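PDB 5WH9: 4-hydroxybenzoyl-CoA thioesterase from Bacillus halodurans, which probably hydrolyses the thioester bond of gentisyl-coenzyme A, as a hotdog-fold member of the 4-hydroxybenzoyl-CoA thioesterase family. Local coordinates for residues Leu90-Ile95 / Gly104-Val109. Sequence-based numbering, arbitrary orientation.
Sequences LEHHFI and GHEKRV
OE2 of Glu106 lies at the edge of the His92 ring on the neighbouring strand of an antiparallel hairpin, strands 87-96 and 99-111 of the hotdog fold. It is gripped at the same time by Arg108, whose NE stands 2.8 Å from this OE2 in a salt bridge and whose NH2 adds a weak hydrogen bond to the same oxygen. NE comes to OE2 from well above the carboxylate plane, whereas OE2 lies nearly in the guanidinium plane. Carboxylate and imidazole stand almost perpendicular, 82° apart. With CG anti to its carbonyl carbon (chi1 -62°) and the chain extended beyond, Glu106 leans over toward His92. CD1 of Leu90 packs 3.9 Å from Glu106 OE2 on the same face, which helix 25-40 covers through Met30 and Cys34. Arg108 is held between Glu106 and Asp31, its second salt-bridge partner, so the charges probably offset one another within the chain, while Tyr23 OH of the second subunit is hydrogen-bonded to Glu106 OE1.

The backbones are joined by reciprocal bonds in two hydrogen-bonded pairs, Leu90 with Glu106 and His92 with Gly104. The bond from His92 N to Gly104 O, 2.9 Å long, is almost straight at 179°. Between them, Glu91 and His105 form a non-hydrogen-bonded pair whose side chains project from the opposite face, where Glu91 is salt-bridged to Arg81. Leu90 O, besides accepting from Glu106 N, receives a CA-H...O contact from His105 CA at 3.0 Å. The CB of His105 packs 3.1 Å from Leu90 O.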
loop_
_atom_site.group_PDB
_atom_site.type_symbol
_atom_site.label_atom_id
_atom_site.label_comp_id
_atom_site.label_asym_id
_atom_site.label_seq_id
_atom_site.Cartn_x
_atom_site.Cartn_y
_atom_site.Cartn_z
ATOM N N LEU B 90 4.891 -8.175 21.318
ATOM C CA LEU B 90 4.416 -6.824 21.566
ATOM C C LEU B 90 2.900 -6.815 21.561
ATOM O O LEU B 90 2.277 -7.303 20.619
ATOM C CB LEU B 90 4.912 -5.873 20.476
ATOM C CG LEU B 90 6.421 -5.662 20.388
ATOM C CD1 LEU B 90 6.773 -4.751 19.197
ATOM C CD2 LEU B 90 6.967 -5.081 21.693
ATOM N N GLU B 91 2.308 -6.265 22.609
ATOM C CA GLU B 91 0.887 -5.987 22.594
ATOM C C GLU B 91 0.628 -4.545 22.101
ATOM O O GLU B 91 1.304 -3.594 22.522
ATOM C CB GLU B 91 0.296 -6.203 23.982
ATOM C CG GLU B 91 -1.228 -6.375 23.979
ATOM C CD GLU B 91 -1.794 -6.626 25.375
ATOM O OE1 GLU B 91 -2.048 -7.806 25.718
ATOM O OE2 GLU B 91 -1.987 -5.644 26.132
ATOM N N HIS B 92 -0.332 -4.392 21.194
ATOM C CA HIS B 92 -0.676 -3.085 20.645
ATOM C C HIS B 92 -2.149 -2.841 20.830
ATOM O O HIS B 92 -2.967 -3.679 20.445
ATOM C CB HIS B 92 -0.381 -3.004 19.143
ATOM C CG HIS B 92 1.071 -3.084 18.805
ATOM N ND1 HIS B 92 1.609 -4.124 18.082
ATOM C CD2 HIS B 92 2.103 -2.264 19.105
ATOM C CE1 HIS B 92 2.906 -3.931 17.930
ATOM N NE2 HIS B 92 3.231 -2.805 18.537
ATOM N N HIS B 93 -2.483 -1.679 21.383
ATOM C CA HIS B 93 -3.863 -1.289 21.577
ATOM C C HIS B 93 -4.140 0.020 20.855
ATOM O O HIS B 93 -3.514 1.044 21.149
ATOM C CB HIS B 93 -4.150 -1.108 23.063
ATOM C CG HIS B 93 -4.084 -2.374 23.854
ATOM N ND1 HIS B 93 -5.022 -3.376 23.735
ATOM C CD2 HIS B 93 -3.211 -2.790 24.802
ATOM C CE1 HIS B 93 -4.724 -4.359 24.565
ATOM N NE2 HIS B 93 -3.631 -4.026 25.226
ATOM N N PHE B 94 -5.087 -0.011 19.925
ATOM C CA PHE B 94 -5.477 1.183 19.188
ATOM C C PHE B 94 -6.452 1.981 20.014
ATOM O O PHE B 94 -7.496 1.460 20.462
ATOM C CB PHE B 94 -6.109 0.822 17.844
ATOM C CG PHE B 94 -5.173 0.113 16.928
ATOM C CD1 PHE B 94 -4.790 -1.200 17.195
ATOM C CD2 PHE B 94 -4.653 0.754 15.810
ATOM C CE1 PHE B 94 -3.909 -1.853 16.361
ATOM C CE2 PHE B 94 -3.767 0.100 14.962
ATOM C CZ PHE B 94 -3.402 -1.199 15.239
ATOM N N ILE B 95 -6.090 3.240 20.240
ATOM C CA ILE B 95 -6.932 4.142 20.988
ATOM C C ILE B 95 -7.451 5.265 20.088
ATOM O O ILE B 95 -6.689 5.995 19.465
ATOM C CB ILE B 95 -6.215 4.704 22.237
ATOM C CG1 ILE B 95 -6.065 3.618 23.298
ATOM C CG2 ILE B 95 -7.024 5.843 22.856
ATOM C CD1 ILE B 95 -4.847 2.792 23.162
ATOM N N GLY B 104 -4.154 -5.966 19.184
ATOM C CA GLY B 104 -3.503 -7.157 18.715
ATOM C C GLY B 104 -2.154 -7.379 19.333
ATOM O O GLY B 104 -1.769 -6.728 20.306
ATOM N N HIS B 105 -1.419 -8.317 18.763
ATOM C CA HIS B 105 -0.045 -8.505 19.179
ATOM C C HIS B 105 0.774 -8.983 18.005
ATOM O O HIS B 105 0.235 -9.404 16.979
ATOM C CB HIS B 105 0.058 -9.490 20.359
ATOM C CG HIS B 105 -0.382 -10.880 20.032
ATOM N ND1 HIS B 105 0.468 -11.824 19.493
ATOM C CD2 HIS B 105 -1.586 -11.488 20.166
ATOM C CE1 HIS B 105 -0.194 -12.952 19.304
ATOM N NE2 HIS B 105 -1.441 -12.775 19.708
ATOM N N GLU B 106 2.082 -8.894 18.160
ATOM C CA GLU B 106 3.023 -9.439 17.216
ATOM C C GLU B 106 3.953 -10.355 18.016
ATOM O O GLU B 106 4.473 -9.957 19.057
ATOM C CB GLU B 106 3.842 -8.301 16.594
ATOM C CG GLU B 106 3.036 -7.269 15.804
ATOM C CD GLU B 106 3.895 -6.139 15.251
ATOM O OE1 GLU B 106 3.650 -5.720 14.102
ATOM O OE2 GLU B 106 4.798 -5.644 15.970
ATOM N N LYS B 107 4.141 -11.584 17.559
ATOM C CA LYS B 107 5.267 -12.375 18.029
ATOM C C LYS B 107 6.445 -12.120 17.104
ATOM O O LYS B 107 6.331 -12.276 15.887
ATOM C CB LYS B 107 4.940 -13.861 18.021
ATOM C CG LYS B 107 6.051 -14.721 18.624
ATOM C CD LYS B 107 5.529 -16.074 19.123
ATOM C CE LYS B 107 6.686 -16.925 19.632
ATOM N NZ LYS B 107 6.247 -18.198 20.298
ATOM N N ARG B 108 7.574 -11.712 17.668
ATOM C CA ARG B 108 8.753 -11.440 16.855
ATOM C C ARG B 108 10.001 -12.141 17.389
ATOM O O ARG B 108 10.115 -12.442 18.580
ATOM C CB ARG B 108 9.006 -9.933 16.739
ATOM C CG ARG B 108 7.876 -9.119 16.118
ATOM C CD ARG B 108 8.269 -7.646 16.065
ATOM N NE ARG B 108 7.290 -6.786 15.405
ATOM C CZ ARG B 108 7.371 -6.394 14.134
ATOM N NH1 ARG B 108 8.383 -6.798 13.377
ATOM N NH2 ARG B 108 6.440 -5.598 13.619
ATOM N N VAL B 109 10.944 -12.392 16.494
ATOM C CA VAL B 109 12.205 -12.997 16.876
ATOM C C VAL B 109 13.307 -12.024 16.523
ATOM O O VAL B 109 13.024 -10.942 16.018
ATOM C CB VAL B 109 12.430 -14.347 16.161
ATOM C CG1 VAL B 109 11.374 -15.348 16.604
ATOM C CG2 VAL B 109 12.416 -14.174 14.655
#